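Local coordinates for protein interferon (Danio rerio, PDB 3PIV) that probably acts as a secreted antiviral cytokine of the alpha/beta interferon family, signalling by binding a cytokine receptor, at residues 19-24 against 139-144; 34-39 against 145-150; 59-64 against 115-120. One frame throughout, in Å; residues are numbered along the deposited sequence.

Overall arrangement
Two of the three contacts, 1 and 2, share helix 134-158, gripping successive parts of it: contact 1 joins it to helix 10-23, contact 2 to the segment leading into helix 37-44. Contact 3 pairs helix 48-66 with helix 111-129 and lies deepest, its centre about 6 Å from the centre of the chain. Contacts 1 and 3 are largely buried, contact 2 only partly. Their chemistry does not follow burial: contact 1 centres on an arginine holding a backbone carbonyl, whereas contacts 2 and 3 have no hydrogen bond across them and rely on aromatic rings. H147 of contact 2 meets H119 of contact 3 through a probable hydrogen bond, while V144 of contact 1 packs on I62 of contact 3.

Contact 1. Residues 19-24 against 139-144; sequences NLLKNM and QIRRVV
R141 reaches from helix 134-158 to L21 in the last turn of helix 10-23, so the contact ties together the first and last helices of the helical-cytokine bundle of this interferon. The two segments run nearly antiparallel, their axes approaching to 10.7 Å. The grip is side-on: two guanidinium nitrogens converge on one backbone oxygen. R141 NE donates to L21 O over 2.9 Å and R141 NH2 donates to the same L21 O over 2.8 Å. The N-H...O angles, 146° and 144°, show both bonds bent, as expected when two donors of one group share an acceptor. L21 O lies in the guanidinium plane; from the carbonyl's side, NH2 sits on a lone pair in the carbonyl plane, while NE is tilted from that plane.

The arm is almost straight. With CG anti to the backbone N (chi1 179°) and the chain extended as far as NE, R141 spans the gap between the helices, and its aliphatic part runs alongside the L21 side chain, pointing the other way, R141 CG lying 4.1 Å from L21 CD1. Beyond it, L21 CD2 meets V144 CG1 at 4.1 Å, which continues the apolar packing one helical turn along. On the polar end, a salt bridge from NH1 to E138, a hydrogen bond from NH2 to G26 O and a cation-pi contact with Y28 further fix the buried guanidinium. Placed beside carbonyls near the C-terminal end of helix 10-23, its positive charge probably eases the negative end of the helix dipole. F85 of helix 79-101 covers both L21 and V144, and M66 of helix 48-66 touches L21 and M24. M24 in turn brings its CG to 4.0 Å from R141 NE, obliquely to the guanidinium.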
# COMPACT_ATOMS: atom_id res chain seq x y z
N ASN A 19 -3.05 -3.95 12.06
CA ASN A 19 -2.58 -4.70 13.22
C ASN A 19 -1.18 -5.29 13.06
O ASN A 19 -0.36 -5.20 13.98
CB ASN A 19 -3.56 -5.80 13.58
CG ASN A 19 -4.20 -5.56 14.91
OD1 ASN A 19 -3.53 -5.66 15.95
ND2 ASN A 19 -5.49 -5.21 14.91
N LEU A 20 -0.90 -5.90 11.92
CA LEU A 20 0.41 -6.49 11.70
C LEU A 20 1.45 -5.39 11.58
O LEU A 20 2.56 -5.52 12.10
CB LEU A 20 0.42 -7.35 10.44
CG LEU A 20 -0.58 -8.52 10.47
CD1 LEU A 20 -0.87 -9.02 9.07
CD2 LEU A 20 -0.06 -9.63 11.35
N LEU A 21 1.07 -4.30 10.92
CA LEU A 21 1.97 -3.17 10.72
C LEU A 21 2.34 -2.54 12.07
O LEU A 21 3.48 -2.13 12.30
CB LEU A 21 1.35 -2.13 9.79
CG LEU A 21 2.35 -1.11 9.24
CD1 LEU A 21 3.27 -1.76 8.19
CD2 LEU A 21 1.65 0.09 8.65
N LYS A 22 1.35 -2.48 12.96
CA LYS A 22 1.57 -1.97 14.30
C LYS A 22 2.41 -2.94 15.13
O LYS A 22 3.35 -2.52 15.82
CB LYS A 22 0.24 -1.73 15.01
CG LYS A 22 0.40 -1.15 16.41
CD LYS A 22 -0.96 -0.97 17.08
CE LYS A 22 -1.71 -2.30 17.20
NZ LYS A 22 -3.09 -2.10 17.75
N ASN A 23 2.10 -4.23 15.06
CA ASN A 23 2.80 -5.21 15.92
C ASN A 23 4.20 -5.67 15.48
O ASN A 23 4.95 -6.23 16.27
CB ASN A 23 1.88 -6.40 16.23
CG ASN A 23 0.61 -5.96 16.98
OD1 ASN A 23 -0.44 -6.61 16.91
ND2 ASN A 23 0.71 -4.85 17.69
N MET A 24 4.58 -5.42 14.23
CA MET A 24 5.89 -5.86 13.74
C MET A 24 7.05 -5.08 14.34
O MET A 24 8.19 -5.53 14.32
CB MET A 24 5.97 -5.84 12.20
CG MET A 24 5.81 -4.45 11.53
SD MET A 24 6.17 -4.48 9.75
CE MET A 24 4.76 -5.34 9.08
N GLN A 139 10.07 5.59 8.52
CA GLN A 139 9.31 6.49 7.67
C GLN A 139 8.46 5.68 6.70
O GLN A 139 7.27 5.93 6.56
CB GLN A 139 10.22 7.44 6.90
CG GLN A 139 10.77 8.54 7.77
CD GLN A 139 9.66 9.31 8.45
OE1 GLN A 139 8.90 10.03 7.80
NE2 GLN A 139 9.56 9.17 9.78
N ILE A 140 9.07 4.70 6.02
CA ILE A 140 8.31 3.87 5.09
C ILE A 140 7.10 3.22 5.80
O ILE A 140 5.98 3.26 5.29
CB ILE A 140 9.19 2.80 4.39
CG1 ILE A 140 9.81 3.38 3.11
CG2 ILE A 140 8.37 1.57 4.02
CD1 ILE A 140 10.39 4.76 3.23
N ARG A 141 7.34 2.66 6.97
CA ARG A 141 6.29 2.05 7.77
C ARG A 141 5.17 3.05 8.12
O ARG A 141 3.98 2.75 7.99
CB ARG A 141 6.91 1.44 9.02
CG ARG A 141 5.94 0.79 9.95
CD ARG A 141 6.69 0.02 11.00
NE ARG A 141 5.80 -0.49 12.04
CZ ARG A 141 5.86 -0.13 13.31
NH1 ARG A 141 6.76 0.75 13.71
NH2 ARG A 141 5.01 -0.66 14.18
N ARG A 142 5.56 4.24 8.56
CA ARG A 142 4.54 5.26 8.87
C ARG A 142 3.76 5.62 7.60
O ARG A 142 2.54 5.75 7.65
CB ARG A 142 5.17 6.50 9.50
CG ARG A 142 4.14 7.64 9.81
CD ARG A 142 3.00 7.15 10.68
NE ARG A 142 1.94 8.15 10.88
CZ ARG A 142 0.94 8.37 10.02
NH1 ARG A 142 0.86 7.68 8.89
NH2 ARG A 142 0.03 9.30 10.28
N VAL A 143 4.46 5.75 6.47
CA VAL A 143 3.82 6.08 5.19
C VAL A 143 2.81 5.01 4.76
O VAL A 143 1.70 5.32 4.35
CB VAL A 143 4.85 6.31 4.05
CG1 VAL A 143 4.19 6.20 2.68
CG2 VAL A 143 5.53 7.67 4.21
N VAL A 144 3.20 3.74 4.89
CA VAL A 144 2.32 2.62 4.53
C VAL A 144 1.05 2.62 5.38
O VAL A 144 -0.03 2.30 4.89
CB VAL A 144 3.05 1.27 4.67
CG1 VAL A 144 2.07 0.11 4.62
CG2 VAL A 144 4.09 1.13 3.58

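Contact 2. Residues 34-39 against 145-150; sequences PFPSRL and KSHLQR
F35 drives a ring edge into the face of H147 while its own face rests on S146, so one phenyl group uses two modes of contact at once and no hydrogen bond crosses between the segments. The F35 and H147 rings form a T-shaped (edge-to-face) pair: centroids are 4.9 Å apart, the planes are 63° from each other, and F35 CE1 stands over the centre of the imidazole, 3.8 Å from H147 CG. A CH-pi contact supplies the second mode, with S146 CB 4.0 Å from the centroid of the F35 ring. P36 CD lies over the opposite face of that ring, towards its rim, so the phenyl is held between the two. F35 CG is anti to the backbone N (chi1 175°), which sends the ring out to helix 134-158.

In the bundle, segment 34-39 belongs to the long connection between helices 10-23 and 48-66 and leads into the short helix 37-44. P36 marks the change: it occupies the N-cap position and is the centre of an inverse gamma turn, closed by S37 N donating to F35 O at 2.8 Å. P36 CD also stands 4.0 Å from H147 CE1, obliquely to the imidazole.

The imidazole is fixed in rotation from both nitrogens, NE2 being hydrogen-bonded to H119 NE2 of helix 111-129 and ND1 to Y40 OH of helix 37-44. R150 closes the other end of the contact. Its CG meets the edge of the F35 ring, 3.9 Å from F35 CZ, and the chain then bends at two successive bonds to carry the guanidinium past S37, with R150 NH1 4.0 Å from S37 CB. Its NH2 is engaged in a salt bridge with D44.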
# COMPACT_ATOMS: atom_id res chain seq x y z
N PRO A 34 6.93 12.42 2.28
CA PRO A 34 5.88 12.73 1.30
C PRO A 34 4.85 11.61 1.14
O PRO A 34 5.18 10.43 1.23
CB PRO A 34 6.67 12.90 0.01
CG PRO A 34 8.03 13.36 0.46
CD PRO A 34 8.28 12.64 1.75
N PHE A 35 3.61 12.01 0.88
CA PHE A 35 2.49 11.09 0.76
C PHE A 35 1.53 11.67 -0.28
O PHE A 35 1.21 12.86 -0.22
CB PHE A 35 1.76 10.95 2.12
CG PHE A 35 0.52 10.10 2.04
CD1 PHE A 35 0.62 8.72 2.00
CD2 PHE A 35 -0.72 10.68 1.95
CE1 PHE A 35 -0.50 7.94 1.90
CE2 PHE A 35 -1.85 9.89 1.84
CZ PHE A 35 -1.74 8.52 1.82
N PRO A 36 1.06 10.85 -1.23
CA PRO A 36 0.27 11.45 -2.30
C PRO A 36 -1.22 11.66 -1.96
O PRO A 36 -2.08 11.12 -2.63
CB PRO A 36 0.41 10.44 -3.45
CG PRO A 36 0.54 9.10 -2.73
CD PRO A 36 1.21 9.39 -1.39
N SER A 37 -1.51 12.49 -0.96
CA SER A 37 -2.90 12.80 -0.58
C SER A 37 -3.69 13.43 -1.73
O SER A 37 -4.88 13.19 -1.90
CB SER A 37 -2.91 13.73 0.63
OG SER A 37 -1.81 14.62 0.56
N ARG A 38 -3.01 14.25 -2.52
CA ARG A 38 -3.53 14.76 -3.77
C ARG A 38 -4.15 13.63 -4.59
O ARG A 38 -5.31 13.68 -5.01
CB ARG A 38 -2.33 15.34 -4.51
CG ARG A 38 -1.09 15.38 -3.60
CD ARG A 38 0.15 14.73 -4.21
NE ARG A 38 -0.14 13.66 -5.16
CZ ARG A 38 0.79 13.12 -5.95
NH1 ARG A 38 2.04 13.57 -5.88
NH2 ARG A 38 0.49 12.15 -6.82
N LEU A 39 -3.37 12.58 -4.81
CA LEU A 39 -3.79 11.43 -5.60
C LEU A 39 -4.99 10.73 -4.97
O LEU A 39 -5.95 10.39 -5.65
CB LEU A 39 -2.62 10.45 -5.71
CG LEU A 39 -2.47 9.54 -6.93
CD1 LEU A 39 -2.02 8.17 -6.45
CD2 LEU A 39 -3.73 9.47 -7.77
N LYS A 145 1.19 2.97 6.65
CA LYS A 145 0.03 3.16 7.52
C LYS A 145 -0.94 4.15 6.89
O LYS A 145 -2.14 3.89 6.82
CB LYS A 145 0.44 3.65 8.91
CG LYS A 145 -0.76 3.85 9.86
CD LYS A 145 -0.33 4.44 11.20
CE LYS A 145 -1.46 4.43 12.22
NZ LYS A 145 -0.99 4.89 13.55
N SER A 146 -0.42 5.28 6.41
CA SER A 146 -1.28 6.25 5.75
C SER A 146 -1.96 5.72 4.48
O SER A 146 -3.10 6.06 4.20
CB SER A 146 -0.53 7.55 5.47
OG SER A 146 -0.53 8.36 6.63
N HIS A 147 -1.27 4.90 3.69
CA HIS A 147 -1.90 4.33 2.50
C HIS A 147 -3.05 3.44 2.94
O HIS A 147 -4.13 3.46 2.36
CB HIS A 147 -0.89 3.48 1.70
CG HIS A 147 0.07 4.29 0.89
ND1 HIS A 147 -0.26 4.83 -0.34
CD2 HIS A 147 1.36 4.64 1.12
CE1 HIS A 147 0.78 5.49 -0.82
NE2 HIS A 147 1.77 5.38 0.05
N LEU A 148 -2.80 2.62 3.96
CA LEU A 148 -3.81 1.65 4.37
C LEU A 148 -5.07 2.39 4.86
O LEU A 148 -6.19 1.93 4.60
CB LEU A 148 -3.27 0.72 5.46
CG LEU A 148 -2.15 -0.27 5.05
CD1 LEU A 148 -1.62 -1.01 6.26
CD2 LEU A 148 -2.66 -1.25 4.00
N GLN A 149 -4.88 3.51 5.54
CA GLN A 149 -6.02 4.28 6.07
C GLN A 149 -6.84 4.87 4.94
O GLN A 149 -8.04 4.73 4.93
CB GLN A 149 -5.55 5.38 7.04
CG GLN A 149 -5.19 4.83 8.41
CD GLN A 149 -4.32 5.75 9.23
OE1 GLN A 149 -3.64 6.64 8.70
NE2 GLN A 149 -4.32 5.53 10.54
N ARG A 150 -6.18 5.47 3.96
CA ARG A 150 -6.88 6.04 2.83
C ARG A 150 -7.48 4.98 1.87
O ARG A 150 -8.57 5.17 1.33
CB ARG A 150 -5.98 7.01 2.07
CG ARG A 150 -5.51 8.22 2.90
CD ARG A 150 -6.64 9.20 3.25
NE ARG A 150 -7.33 9.75 2.08
CZ ARG A 150 -7.03 10.90 1.47
NH1 ARG A 150 -6.02 11.63 1.90
NH2 ARG A 150 -7.73 11.31 0.42

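Contact 3. Residues 59-64 against 115-120; sequences LDHIIH and RIKRHF
H61 and F120 make the tight part of this contact, where the H61 methylene is pressed onto the middle of the phenyl ring. H61 CB lies 3.4 Å from the centroid of the F120 ring and almost straight above it, a close CH-pi contact over the face. The two rings themselves are nearly parallel, 15° apart, but slid past each other, their centroids separated by 5.0 Å, so they barely overlap. I62 completes the inner side: its CG1 touches F120 CZ at 3.6 Å, approaching obliquely to the ring.

H61 CG is anti to its carbonyl carbon (chi1 -84°), and from there the imidazole reaches across to helix 111-129. Its inward neighbour is the buried I116, whose CG2 lies 3.9 Å from H61 CE1. Towards solvent, at K117, the packing thins out. H61 CE1 comes to 3.8 Å from K117 CA, but of the lysine side chain only the first carbons approach the imidazole; the chain bends at its third torsion and its end leads away, leaving K117 NZ 6.3 Å from H61 NE2. A bound nickel ion lies about 3 Å from the H61 side chain (nearest atoms).

The segment axes run almost parallel, at 14°, and approach to 10.6 Å. Segments 59-64 and 115-120 therefore run in the same direction; such a parallel pairing, with helix 79-101 between the two helices in sequence, is as in the helical-cytokine fold of type I interferons. I62 is wedged among F120, V144 of helix 134-158 and F85 of helix 79-101, whereas F120 also meets T58 and L65 of its partner helix 48-66 and the H147 ring of helix 134-158; I116 also packs on L39 of helix 37-44.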
# COMPACT_ATOMS: atom_id res chain seq x y z
N LEU A 59 -1.72 -1.97 -3.56
CA LEU A 59 -1.44 -3.15 -2.76
C LEU A 59 -0.14 -3.79 -3.25
O LEU A 59 0.72 -4.20 -2.47
CB LEU A 59 -2.59 -4.16 -2.86
CG LEU A 59 -3.88 -3.86 -2.07
CD1 LEU A 59 -4.97 -4.78 -2.56
CD2 LEU A 59 -3.70 -4.01 -0.55
N ASP A 60 -0.00 -3.88 -4.56
CA ASP A 60 1.13 -4.60 -5.11
C ASP A 60 2.42 -3.82 -4.84
O ASP A 60 3.46 -4.43 -4.59
CB ASP A 60 0.95 -4.88 -6.59
CG ASP A 60 -0.02 -6.03 -6.87
OD1 ASP A 60 -0.48 -6.71 -5.93
OD2 ASP A 60 -0.33 -6.25 -8.05
N HIS A 61 2.32 -2.49 -4.85
CA HIS A 61 3.47 -1.64 -4.58
C HIS A 61 3.91 -1.77 -3.13
O HIS A 61 5.10 -1.82 -2.84
CB HIS A 61 3.16 -0.16 -4.89
CG HIS A 61 3.34 0.19 -6.34
ND1 HIS A 61 2.36 0.82 -7.09
CD2 HIS A 61 4.37 -0.04 -7.18
CE1 HIS A 61 2.80 0.98 -8.32
NE2 HIS A 61 4.01 0.45 -8.41
N ILE A 62 2.94 -1.79 -2.22
CA ILE A 62 3.26 -1.96 -0.81
C ILE A 62 3.90 -3.33 -0.58
O ILE A 62 4.90 -3.44 0.12
CB ILE A 62 2.00 -1.83 0.06
CG1 ILE A 62 1.49 -0.38 0.05
CG2 ILE A 62 2.29 -2.30 1.48
CD1 ILE A 62 0.09 -0.20 0.69
N ILE A 63 3.34 -4.37 -1.17
CA ILE A 63 3.93 -5.70 -1.02
C ILE A 63 5.39 -5.66 -1.48
O ILE A 63 6.28 -6.12 -0.78
CB ILE A 63 3.15 -6.77 -1.82
CG1 ILE A 63 1.77 -6.98 -1.20
CG2 ILE A 63 3.94 -8.05 -1.88
CD1 ILE A 63 0.68 -7.32 -2.19
N HIS A 64 5.62 -5.06 -2.63
CA HIS A 64 6.95 -5.03 -3.21
C HIS A 64 7.93 -4.24 -2.36
O HIS A 64 9.09 -4.64 -2.20
CB HIS A 64 6.88 -4.50 -4.63
CG HIS A 64 6.11 -5.40 -5.55
ND1 HIS A 64 5.49 -4.96 -6.69
CD2 HIS A 64 5.87 -6.73 -5.48
CE1 HIS A 64 4.90 -5.98 -7.30
NE2 HIS A 64 5.12 -7.07 -6.58
N ARG A 115 1.31 8.21 -11.23
CA ARG A 115 1.58 8.93 -9.99
C ARG A 115 1.89 8.00 -8.83
O ARG A 115 2.85 8.22 -8.10
CB ARG A 115 0.42 9.87 -9.65
CG ARG A 115 0.07 10.85 -10.78
CD ARG A 115 -1.21 11.65 -10.50
NE ARG A 115 -1.11 12.48 -9.30
CZ ARG A 115 -2.05 13.33 -8.89
NH1 ARG A 115 -3.15 13.48 -9.58
NH2 ARG A 115 -1.87 14.04 -7.79
N ILE A 116 1.08 6.95 -8.65
CA ILE A 116 1.33 6.01 -7.55
C ILE A 116 2.69 5.32 -7.71
O ILE A 116 3.43 5.14 -6.73
CB ILE A 116 0.18 4.98 -7.35
CG1 ILE A 116 0.29 4.32 -5.97
CG2 ILE A 116 0.16 3.91 -8.47
CD1 ILE A 116 0.20 5.27 -4.80
N LYS A 117 3.05 4.89 -8.91
CA LYS A 117 4.37 4.34 -9.15
C LYS A 117 5.43 5.35 -8.78
O LYS A 117 6.33 5.06 -8.08
CB LYS A 117 4.53 3.96 -10.59
CG LYS A 117 5.80 3.28 -10.85
CD LYS A 117 6.01 2.93 -12.26
CE LYS A 117 6.67 1.58 -12.41
NZ LYS A 117 7.27 1.34 -13.75
N ARG A 118 5.25 6.56 -9.26
CA ARG A 118 6.17 7.64 -8.96
C ARG A 118 6.37 7.81 -7.44
O ARG A 118 7.50 8.00 -6.96
CB ARG A 118 5.62 8.92 -9.59
CG ARG A 118 6.52 10.12 -9.54
CD ARG A 118 5.83 11.31 -10.24
NE ARG A 118 5.88 11.19 -11.70
CZ ARG A 118 4.88 11.53 -12.51
NH1 ARG A 118 3.73 11.99 -12.03
NH2 ARG A 118 5.03 11.40 -13.82
N HIS A 119 5.29 7.74 -6.68
CA HIS A 119 5.41 7.84 -5.24
C HIS A 119 6.21 6.68 -4.63
O HIS A 119 7.09 6.88 -3.80
CB HIS A 119 4.02 7.96 -4.59
CG HIS A 119 4.02 7.65 -3.13
ND1 HIS A 119 4.66 8.44 -2.20
CD2 HIS A 119 3.44 6.64 -2.43
CE1 HIS A 119 4.47 7.93 -0.99
NE2 HIS A 119 3.75 6.83 -1.11
N PHE A 120 5.92 5.46 -5.05
CA PHE A 120 6.63 4.32 -4.47
C PHE A 120 8.09 4.29 -4.88
O PHE A 120 8.94 3.85 -4.11
CB PHE A 120 5.91 3.00 -4.76
CG PHE A 120 4.79 2.75 -3.81
CD1 PHE A 120 5.03 2.05 -2.63
CD2 PHE A 120 3.53 3.27 -4.04
CE1 PHE A 120 4.00 1.84 -1.71
CE2 PHE A 120 2.50 3.07 -3.13
CZ PHE A 120 2.73 2.35 -1.96